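WbbM protein (Klebsiella pneumoniae, PDB 6U4B) is a trimeric, bifunctional O-antigen polymerase that probably transfers sugars through glycosyltransferase activity and holds magnesium ions. Local coordinates at residues 265-268 with 269-273; 181-184 with 185-189; 167-170 with 171-175. One frame throughout, in Å; residues are numbered along the deposited sequence.

Interaction 1. Residues 265-268 with 269-273; sequences YIIK and LQQDG
Leu269 sets one methyl over the ring face of Tyr265, one helical turn earlier, and the other by its hydroxyl end. Leu269 CB starts against the backbone, 3.5 Å from Ile266 O. CG then carries the two methyls outward with chi1 at -101°, well away from a staggered position, so this rotamer is probably somewhat strained. Leu269 CD1 lies 4.2 Å from the Tyr265 ring centroid and 21° off the normal, shifted toward the rim, a CH-pi contact. The other branch, Leu269 CD2, comes 3.6 Å from Tyr265 CE2. Chi1 of Tyr265 (176°) swings the ring to the side where Leu269 lies, and its OH goes on to a hydrogen bond with Asp225 of helix 220-240, which fixes the far end of the ring. Ile222 of the same helix touches both residues.

On another side of the helix, the side chains of Ile267 and Gln271 lie side by side, pointing the same way, with Ile267 CG2 3.6 Å from Gln271 NE2. Lys268 bends its chain at chi2 and chi4 to bring NZ to the Asp272 carboxylate in a salt bridge; the modelled separation is too short to be trusted in detail. Lys268 also makes a cation-pi contact with Tyr197. Beneath run the helical bonds, including Gln271 N to Ile267 O at 2.9 Å. Gly273 N adds a weak bond to Leu269 O, and Gly273 is the first residue to leave helical geometry. Both the aromatic-leucine and lysine-aspartate pairs are i to i+4 contacts, here at the C-terminal end of helix 253-272 in the DUF4422 region.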
ATOM      1  N   TYR A 265      25.487  -7.317  53.848  1.00 46.05           N
ATOM      2  CA  TYR A 265      25.661  -8.744  53.604  1.00 45.17           C
ATOM      3  C   TYR A 265      27.062  -9.211  53.984  1.00 47.82           C
ATOM      4  O   TYR A 265      27.221 -10.268  54.605  1.00 52.75           O
ATOM      5  CB  TYR A 265      25.368  -9.061  52.137  1.00 40.94           C
ATOM      6  CG  TYR A 265      25.612 -10.504  51.758  1.00 45.05           C
ATOM      7  CD1 TYR A 265      24.643 -11.474  51.978  1.00 47.58           C
ATOM      8  CD2 TYR A 265      26.811 -10.897  51.179  1.00 48.72           C
ATOM      9  CE1 TYR A 265      24.863 -12.795  51.634  1.00 49.96           C
ATOM     10  CE2 TYR A 265      27.040 -12.214  50.833  1.00 49.92           C
ATOM     11  CZ  TYR A 265      26.065 -13.158  51.061  1.00 52.68           C
ATOM     12  OH  TYR A 265      26.295 -14.470  50.713  1.00 56.46           O
ATOM     13  N   ILE A 266      28.090  -8.441  53.615  1.00 47.99           N
ATOM     14  CA  ILE A 266      29.462  -8.832  53.927  1.00 51.47           C
ATOM     15  C   ILE A 266      29.696  -8.823  55.431  1.00 52.80           C
ATOM     16  O   ILE A 266      30.310  -9.745  55.980  1.00 52.86           O
ATOM     17  CB  ILE A 266      30.459  -7.915  53.195  1.00 51.96           C
ATOM     18  CG1 ILE A 266      30.435  -8.186  51.690  1.00 51.27           C
ATOM     19  CG2 ILE A 266      31.869  -8.099  53.748  1.00 55.68           C
ATOM     20  CD1 ILE A 266      31.376  -7.309  50.899  1.00 53.27           C
ATOM     21  N   ILE A 267      29.207  -7.789  56.120  1.00 52.78           N
ATOM     22  CA  ILE A 267      29.409  -7.688  57.563  1.00 57.93           C
ATOM     23  C   ILE A 267      28.772  -8.874  58.275  1.00 57.40           C
ATOM     24  O   ILE A 267      29.324  -9.403  59.248  1.00 59.57           O
ATOM     25  CB  ILE A 267      28.860  -6.343  58.078  1.00 58.19           C
ATOM     26  CG1 ILE A 267      29.739  -5.190  57.583  1.00 56.18           C
ATOM     27  CG2 ILE A 267      28.765  -6.338  59.601  1.00 56.30           C
ATOM     28  CD1 ILE A 267      29.201  -3.824  57.927  1.00 55.84           C
ATOM     29  N   LYS A 268      27.614  -9.324  57.790  1.00 52.98           N
ATOM     30  CA  LYS A 268      26.968 -10.498  58.367  1.00 55.76           C
ATOM     31  C   LYS A 268      27.827 -11.746  58.194  1.00 55.30           C
ATOM     32  O   LYS A 268      27.914 -12.580  59.103  1.00 58.88           O
ATOM     33  CB  LYS A 268      25.592 -10.692  57.730  1.00 56.46           C
ATOM     34  CG  LYS A 268      24.958 -12.053  57.960  1.00 60.69           C
ATOM     35  CD  LYS A 268      24.563 -12.255  59.408  1.00 72.19           C
ATOM     36  CE  LYS A 268      23.607 -13.428  59.542  1.00 79.54           C
ATOM     37  NZ  LYS A 268      24.076 -14.612  58.774  1.00 83.05           N
ATOM     38  N   LEU A 269      28.471 -11.890  57.034  1.00 56.93           N
ATOM     39  CA  LEU A 269      29.329 -13.049  56.805  1.00 62.35           C
ATOM     40  C   LEU A 269      30.553 -13.020  57.713  1.00 63.86           C
ATOM     41  O   LEU A 269      30.999 -14.068  58.196  1.00 67.92           O
ATOM     42  CB  LEU A 269      29.750 -13.108  55.337  1.00 65.97           C
ATOM     43  CG  LEU A 269      29.004 -14.089  54.431  1.00 67.55           C
ATOM     44  CD1 LEU A 269      27.499 -13.971  54.617  1.00 69.73           C
ATOM     45  CD2 LEU A 269      29.388 -13.856  52.977  1.00 66.56           C
ATOM     46  N   GLN A 270      31.106 -11.830  57.959  1.00 61.92           N
ATOM     47  CA  GLN A 270      32.254 -11.718  58.854  1.00 63.92           C
ATOM     48  C   GLN A 270      31.864 -11.965  60.305  1.00 67.48           C
ATOM     49  O   GLN A 270      32.670 -12.491  61.082  1.00 67.23           O
ATOM     50  CB  GLN A 270      32.900 -10.341  58.700  1.00 62.74           C
ATOM     51  CG  GLN A 270      33.435 -10.079  57.301  1.00 67.19           C
ATOM     52  CD  GLN A 270      33.741  -8.615  57.049  1.00 68.03           C
ATOM     53  OE1 GLN A 270      32.937  -7.737  57.363  1.00 66.35           O
ATOM     54  NE2 GLN A 270      34.909  -8.345  56.477  1.00 67.27           N
ATOM     55  N   GLN A 271      30.639 -11.601  60.690  1.00 69.49           N
ATOM     56  CA  GLN A 271      30.202 -11.823  62.064  1.00 76.99           C
ATOM     57  C   GLN A 271      29.882 -13.288  62.328  1.00 87.19           C
ATOM     58  O   GLN A 271      30.036 -13.758  63.460  1.00 94.91           O
ATOM     59  CB  GLN A 271      28.988 -10.948  62.378  1.00 73.31           C
ATOM     60  CG  GLN A 271      29.302  -9.466  62.478  1.00 71.94           C
ATOM     61  CD  GLN A 271      28.055  -8.608  62.570  1.00 72.54           C
ATOM     62  OE1 GLN A 271      26.947  -9.062  62.272  1.00 73.25           O
ATOM     63  NE2 GLN A 271      28.229  -7.357  62.983  1.00 69.74           N
ATOM     64  N   ASP A 272      29.442 -14.024  61.304  1.00 90.14           N
ATOM     65  CA  ASP A 272      29.095 -15.426  61.509  1.00 94.54           C
ATOM     66  C   ASP A 272      30.337 -16.288  61.711  1.00 96.85           C
ATOM     67  O   ASP A 272      30.355 -17.161  62.587  1.00102.30           O
ATOM     68  CB  ASP A 272      28.269 -15.943  60.334  1.00 99.30           C
ATOM     69  CG  ASP A 272      26.828 -15.476  60.386  1.00103.70           C
ATOM     70  OD1 ASP A 272      26.329 -15.200  61.501  1.00106.52           O
ATOM     71  OD2 ASP A 272      26.187 -15.391  59.317  1.00103.42           O
ATOM     72  N   GLY A 273      31.380 -16.059  60.919  1.00102.12           N
ATOM     73  CA  GLY A 273      32.592 -16.841  61.044  1.00102.95           C
ATOM     74  C   GLY A 273      33.726 -16.322  60.186  1.00 99.77           C
ATOM     75  O   GLY A 273      33.978 -15.115  60.139  1.00 98.66           O
TER

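Interaction 2. Residues 181-184 with 185-189; sequences RDYQ and AAIAI
Tyr183 and Ile187 meet one turn apart on helix 180-193, the isoleucine reaching over one face of the phenol ring. Ile187 CG1 is the atom above the Tyr183 ring, 3.9 Å from its centroid and only 14° off the normal, which places the methylene over the pi face, a CH-pi contact. From there Ile187 CD1 continues toward the hydroxyl end and sits 3.6 Å from Tyr183 CZ and 3.5 Å from Tyr183 OH. The side chain therefore touches the ring twice, with its methylene over the face and its methyl near the phenol oxygen. Both torsions of Ile187 matter here: chi1 of -69° leans CG1 back over the ring, and chi2 of -55° sends CD1 outward along the ring toward its hydroxyl. The chi1 setting also brings Ile187 CG1 to 3.3 Å from Tyr183 O, the carbonyl that also accepts from Ile187 N at 2.9 Å.

Around this pair, the backbone bonds repeat from i to i+4: Ala185 N to Arg181 O, Ala186 N to Asp182 O and Ala188 N to Gln184 O. The methyl of Ala186 packs on Ile257 of helix 253-272 and Leu237 of helix 220-240.

Further out, Tyr183 OH is hydrogen-bonded to Asn205 OD1, and Phe204 and Ile264 touch the tyrosine side chain. Ile187 rests on Ile201 of helix 198-206, while Asp182 OD2 bonds to Tyr246 OH. Chemically, the side-chain contact between Tyr183 and Ile187 is dispersion and CH-pi attraction; the phenol's polar end has its hydrogen bond elsewhere, so the buried hydroxyl is satisfied while the ring packs against Ile187 and the ring of Tyr172.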
ATOM      1  N   ARG A 181      14.073   7.857  52.976  1.00 50.09           N
ATOM      2  CA  ARG A 181      12.885   7.013  53.075  1.00 53.67           C
ATOM      3  C   ARG A 181      13.007   5.770  52.204  1.00 50.58           C
ATOM      4  O   ARG A 181      12.460   4.715  52.547  1.00 51.53           O
ATOM      5  CB  ARG A 181      11.636   7.813  52.695  1.00 60.22           C
ATOM      6  CG  ARG A 181      11.472   8.062  51.201  1.00 65.26           C
ATOM      7  CD  ARG A 181      10.226   8.879  50.903  1.00 68.88           C
ATOM      8  NE  ARG A 181      10.346  10.250  51.389  1.00 74.63           N
ATOM      9  CZ  ARG A 181      10.776  11.269  50.651  1.00 77.43           C
ATOM     10  NH1 ARG A 181      10.857  12.484  51.177  1.00 80.14           N
ATOM     11  NH2 ARG A 181      11.123  11.074  49.386  1.00 75.09           N
ATOM     12  N   ASP A 182      13.728   5.866  51.083  1.00 48.75           N
ATOM     13  CA  ASP A 182      13.938   4.699  50.236  1.00 44.87           C
ATOM     14  C   ASP A 182      14.854   3.688  50.915  1.00 41.53           C
ATOM     15  O   ASP A 182      14.601   2.478  50.862  1.00 43.43           O
ATOM     16  CB  ASP A 182      14.516   5.126  48.888  1.00 46.14           C
ATOM     17  CG  ASP A 182      13.611   6.093  48.144  1.00 48.61           C
ATOM     18  OD1 ASP A 182      12.377   6.020  48.328  1.00 51.20           O
ATOM     19  OD2 ASP A 182      14.134   6.926  47.370  1.00 44.21           O
ATOM     20  N   TYR A 183      15.924   4.167  51.555  1.00 37.61           N
ATOM     21  CA  TYR A 183      16.829   3.268  52.265  1.00 42.32           C
ATOM     22  C   TYR A 183      16.171   2.711  53.520  1.00 45.59           C
ATOM     23  O   TYR A 183      16.370   1.540  53.863  1.00 47.78           O
ATOM     24  CB  TYR A 183      18.128   4.001  52.606  1.00 46.81           C
ATOM     25  CG  TYR A 183      19.157   3.150  53.320  1.00 48.19           C
ATOM     26  CD1 TYR A 183      19.725   3.569  54.518  1.00 48.92           C
ATOM     27  CD2 TYR A 183      19.561   1.928  52.798  1.00 46.12           C
ATOM     28  CE1 TYR A 183      20.668   2.794  55.175  1.00 48.69           C
ATOM     29  CE2 TYR A 183      20.500   1.147  53.447  1.00 44.29           C
ATOM     30  CZ  TYR A 183      21.052   1.585  54.634  1.00 45.69           C
ATOM     31  OH  TYR A 183      21.988   0.809  55.281  1.00 46.85           O
ATOM     32  N   GLN A 184      15.379   3.534  54.215  1.00 48.09           N
ATOM     33  CA  GLN A 184      14.617   3.043  55.360  1.00 52.78           C
ATOM     34  C   GLN A 184      13.690   1.906  54.956  1.00 48.63           C
ATOM     35  O   GLN A 184      13.548   0.919  55.689  1.00 48.04           O
ATOM     36  CB  GLN A 184      13.810   4.179  55.989  1.00 56.77           C
ATOM     37  CG  GLN A 184      14.626   5.173  56.791  1.00 63.78           C
ATOM     38  CD  GLN A 184      13.768   6.269  57.390  1.00 72.90           C
ATOM     39  OE1 GLN A 184      13.250   7.128  56.676  1.00 75.44           O
ATOM     40  NE2 GLN A 184      13.601   6.237  58.707  1.00 79.08           N
ATOM     41  N   ALA A 185      13.046   2.028  53.791  1.00 41.09           N
ATOM     42  CA  ALA A 185      12.157   0.971  53.321  1.00 40.42           C
ATOM     43  C   ALA A 185      12.925  -0.318  53.060  1.00 43.81           C
ATOM     44  O   ALA A 185      12.428  -1.415  53.344  1.00 45.20           O
ATOM     45  CB  ALA A 185      11.427   1.426  52.058  1.00 41.26           C
ATOM     46  N   ALA A 186      14.140  -0.206  52.516  1.00 43.65           N
ATOM     47  CA  ALA A 186      14.951  -1.394  52.268  1.00 38.99           C
ATOM     48  C   ALA A 186      15.419  -2.026  53.574  1.00 40.95           C
ATOM     49  O   ALA A 186      15.494  -3.256  53.680  1.00 41.09           O
ATOM     50  CB  ALA A 186      16.144  -1.040  51.381  1.00 41.20           C
ATOM     51  N   ILE A 187      15.733  -1.202  54.578  1.00 43.49           N
ATOM     52  CA  ILE A 187      16.171  -1.729  55.869  1.00 49.83           C
ATOM     53  C   ILE A 187      15.058  -2.541  56.519  1.00 49.61           C
ATOM     54  O   ILE A 187      15.298  -3.632  57.053  1.00 48.31           O
ATOM     55  CB  ILE A 187      16.647  -0.582  56.783  1.00 56.59           C
ATOM     56  CG1 ILE A 187      17.953   0.012  56.257  1.00 59.98           C
ATOM     57  CG2 ILE A 187      16.821  -1.065  58.219  1.00 61.58           C
ATOM     58  CD1 ILE A 187      19.056  -1.011  56.076  1.00 62.74           C
ATOM     59  N   ALA A 188      13.825  -2.029  56.479  1.00 50.88           N
ATOM     60  CA  ALA A 188      12.706  -2.751  57.073  1.00 52.51           C
ATOM     61  C   ALA A 188      12.493  -4.102  56.405  1.00 50.83           C
ATOM     62  O   ALA A 188      12.103  -5.069  57.069  1.00 53.95           O
ATOM     63  CB  ALA A 188      11.432  -1.908  56.990  1.00 52.37           C
ATOM     64  N   ILE A 189      12.756  -4.193  55.101  1.00 44.59           N
ATOM     65  CA  ILE A 189      12.560  -5.452  54.391  1.00 49.56           C
ATOM     66  C   ILE A 189      13.599  -6.481  54.819  1.00 47.02           C
ATOM     67  O   ILE A 189      13.273  -7.655  55.034  1.00 51.05           O
ATOM     68  CB  ILE A 189      12.589  -5.204  52.872  1.00 48.26           C
ATOM     69  CG1 ILE A 189      11.390  -4.350  52.462  1.00 46.28           C
ATOM     70  CG2 ILE A 189      12.603  -6.519  52.110  1.00 46.77           C
ATOM     71  CD1 ILE A 189      11.450  -3.868  51.041  1.00 48.46           C
TER

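Interaction 3. Residues 167-170 with 171-175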
ATOM      1  N   ASN A 167      27.913   8.916  59.723  1.00 67.71           N
ATOM      2  CA  ASN A 167      28.035   7.471  59.558  1.00 62.68           C
ATOM      3  C   ASN A 167      27.407   7.103  58.213  1.00 57.68           C
ATOM      4  O   ASN A 167      26.990   7.974  57.450  1.00 54.55           O
ATOM      5  CB  ASN A 167      27.397   6.737  60.742  1.00 58.03           C
ATOM      6  CG  ASN A 167      25.988   7.218  61.046  1.00 56.27           C
ATOM      7  OD1 ASN A 167      25.195   7.476  60.141  1.00 55.76           O
ATOM      8  ND2 ASN A 167      25.671   7.338  62.329  1.00 54.84           N
ATOM      9  N   ASN A 168      27.347   5.799  57.922  1.00 55.71           N
ATOM     10  CA  ASN A 168      26.880   5.364  56.607  1.00 58.59           C
ATOM     11  C   ASN A 168      25.399   5.661  56.414  1.00 57.33           C
ATOM     12  O   ASN A 168      24.967   5.993  55.304  1.00 52.91           O
ATOM     13  CB  ASN A 168      27.162   3.875  56.415  1.00 54.82           C
ATOM     14  CG  ASN A 168      28.638   3.581  56.232  1.00 59.75           C
ATOM     15  OD1 ASN A 168      29.298   4.154  55.362  1.00 54.48           O
ATOM     16  ND2 ASN A 168      29.170   2.693  57.065  1.00 57.45           N
ATOM     17  N   TYR A 169      24.603   5.541  57.479  1.00 58.43           N
ATOM     18  CA  TYR A 169      23.196   5.913  57.393  1.00 59.60           C
ATOM     19  C   TYR A 169      23.048   7.393  57.075  1.00 61.55           C
ATOM     20  O   TYR A 169      22.330   7.774  56.144  1.00 59.35           O
ATOM     21  CB  TYR A 169      22.480   5.571  58.702  1.00 57.63           C
ATOM     22  CG  TYR A 169      21.020   5.976  58.728  1.00 52.72           C
ATOM     23  CD1 TYR A 169      20.634   7.242  59.154  1.00 51.95           C
ATOM     24  CD2 TYR A 169      20.028   5.092  58.331  1.00 50.02           C
ATOM     25  CE1 TYR A 169      19.306   7.615  59.176  1.00 52.59           C
ATOM     26  CE2 TYR A 169      18.697   5.455  58.354  1.00 53.05           C
ATOM     27  CZ  TYR A 169      18.341   6.717  58.776  1.00 55.62           C
ATOM     28  OH  TYR A 169      17.014   7.082  58.799  1.00 56.90           O
ATOM     29  N   ASP A 170      23.728   8.244  57.846  1.00 62.86           N
ATOM     30  CA  ASP A 170      23.654   9.682  57.620  1.00 66.76           C
ATOM     31  C   ASP A 170      24.184  10.060  56.242  1.00 64.66           C
ATOM     32  O   ASP A 170      23.748  11.061  55.662  1.00 65.95           O
ATOM     33  CB  ASP A 170      24.421  10.412  58.725  1.00 71.96           C
ATOM     34  CG  ASP A 170      24.267  11.916  58.654  1.00 74.94           C
ATOM     35  OD1 ASP A 170      23.129  12.397  58.460  1.00 74.99           O
ATOM     36  OD2 ASP A 170      25.286  12.620  58.816  1.00 76.39           O
ATOM     37  N   HIS A 171      25.109   9.265  55.696  1.00 57.16           N
ATOM     38  CA  HIS A 171      25.645   9.552  54.370  1.00 56.80           C
ATOM     39  C   HIS A 171      24.583   9.368  53.294  1.00 59.12           C
ATOM     40  O   HIS A 171      24.566  10.102  52.298  1.00 59.89           O
ATOM     41  CB  HIS A 171      26.855   8.662  54.087  1.00 53.81           C
ATOM     42  CG  HIS A 171      27.644   9.078  52.884  1.00 58.85           C
ATOM     43  ND1 HIS A 171      28.295  10.290  52.807  1.00 62.20           N
ATOM     44  CD2 HIS A 171      27.890   8.444  51.713  1.00 58.01           C
ATOM     45  CE1 HIS A 171      28.908  10.386  51.640  1.00 59.71           C
ATOM     46  NE2 HIS A 171      28.679   9.278  50.958  1.00 59.10           N
ATOM     47  N   TYR A 172      23.692   8.390  53.468  1.00 57.37           N
ATOM     48  CA  TYR A 172      22.588   8.244  52.527  1.00 53.10           C
ATOM     49  C   TYR A 172      21.629   9.421  52.633  1.00 57.40           C
ATOM     50  O   TYR A 172      21.173   9.952  51.613  1.00 57.79           O
ATOM     51  CB  TYR A 172      21.848   6.926  52.769  1.00 47.91           C
ATOM     52  CG  TYR A 172      20.959   6.506  51.611  1.00 49.37           C
ATOM     53  CD1 TYR A 172      19.734   7.125  51.383  1.00 51.48           C
ATOM     54  CD2 TYR A 172      21.347   5.489  50.749  1.00 45.25           C
ATOM     55  CE1 TYR A 172      18.926   6.745  50.323  1.00 48.15           C
ATOM     56  CE2 TYR A 172      20.547   5.101  49.689  1.00 47.58           C
ATOM     57  CZ  TYR A 172      19.337   5.732  49.482  1.00 46.42           C
ATOM     58  OH  TYR A 172      18.541   5.348  48.428  1.00 47.58           O
ATOM     59  N   GLU A 173      21.324   9.852  53.858  1.00 56.97           N
ATOM     60  CA  GLU A 173      20.339  10.911  54.047  1.00 59.81           C
ATOM     61  C   GLU A 173      20.828  12.239  53.481  1.00 62.25           C
ATOM     62  O   GLU A 173      20.038  13.006  52.917  1.00 64.64           O
ATOM     63  CB  GLU A 173      20.000  11.052  55.529  1.00 63.84           C
ATOM     64  CG  GLU A 173      19.022  12.171  55.822  1.00 67.55           C
ATOM     65  CD  GLU A 173      18.363  12.029  57.175  1.00 71.48           C
ATOM     66  OE1 GLU A 173      18.538  10.970  57.813  1.00 72.11           O
ATOM     67  OE2 GLU A 173      17.665  12.974  57.596  1.00 75.26           O
ATOM     68  N   ARG A 174      22.119  12.529  53.616  1.00 58.12           N
ATOM     69  CA  ARG A 174      22.672  13.777  53.106  1.00 62.55           C
ATOM     70  C   ARG A 174      22.981  13.727  51.615  1.00 63.41           C
ATOM     71  O   ARG A 174      23.419  14.742  51.059  1.00 65.65           O
ATOM     72  CB  ARG A 174      23.936  14.142  53.888  1.00 62.54           C
ATOM     73  CG  ARG A 174      23.679  14.424  55.356  1.00 69.09           C
ATOM     74  CD  ARG A 174      24.959  14.373  56.178  1.00 76.54           C
ATOM     75  NE  ARG A 174      25.918  15.407  55.798  1.00 81.95           N
ATOM     76  CZ  ARG A 174      26.969  15.198  55.011  1.00 83.40           C
ATOM     77  NH1 ARG A 174      27.790  16.197  54.720  1.00 87.29           N
ATOM     78  NH2 ARG A 174      27.201  13.989  54.517  1.00 78.65           N
ATOM     79  N   GLY A 175      22.759  12.591  50.961  1.00 62.23           N
ATOM     80  CA  GLY A 175      23.069  12.491  49.545  1.00 64.56           C
ATOM     81  C   GLY A 175      22.254  13.476  48.724  1.00 67.04           C
ATOM     82  O   GLY A 175      21.062  13.680  48.964  1.00 66.99           O
TER
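Tyr169 O is gripped by two amides of the following turn: Glu173 N, at 3.2 Å, and Tyr172 N, which adds a weak bond. One residue earlier Asn168 O is shared in a similar way, taking Tyr172 N and, weakly, His171 N. The stronger bond of His171 N goes to Asn167 O at 2.9 Å.

Asn167 begins the helix as its N-cap. Asn167 OD1 accepts from Asp170 N at 2.8 Å, with an N-H...O angle of 170°, and the donor comes nearly along the carbonyl axis. Chi1 at 50° brings the amide of Asn167 toward the first turn, where OD1 takes an N-H that has no helical carbonyl before it. This is a short, capped helix, 168-173, in the DUF4422 region. It is tied to its surroundings by Asn168, whose OD1 bonds to Tyr212 OH and whose ND2 bonds to the carbonyls of Phe204 and Asp209.

Asp170 and Arg174 meet across one turn through carbon, not through a bridge: Asp170 OD2 lies 3.2 Å from Arg174 CD. The carboxylate and guanidinium planes are 46° apart. Asp170 OD2 stands well out of the guanidinium plane, 4.2 Å from Arg174 NE, with no N-H aimed at it, so any attraction is probably electrostatic and long-range. OD2 has its hydrogen bond to Lys166 N instead. Glu173, extended beyond CG, brings OE1 obliquely to Tyr169 CE1 at 3.7 Å, its carboxylate steeply turned against the ring. His171 sends its imidazole away from the first turn of the helix; ND1 bonds to Ser165 OG, while the ring meets Trp158 and, edge-to-face, Tyr212.

In the fold
From the N terminus, interaction 3 comes first, on helix 168-173, then interaction 2 on helix 180-193 and, much later, interaction 1 on helix 253-272. Each joins residues about one turn apart within a single helix, so none closes a long loop, and the three follow in series without nesting or crossing. Interactions 2 and 3 touch directly: Tyr183 CB lies 3.7 Å from Tyr172 CE1, joining two successive helices. Interaction 1 stands apart, about 7 Å from interaction 3 and 9 Å from interaction 2 between nearest atoms. The earlier turns of its helix nevertheless contact both, through Ile257 and Arg260, while helix 198-206 touches all three.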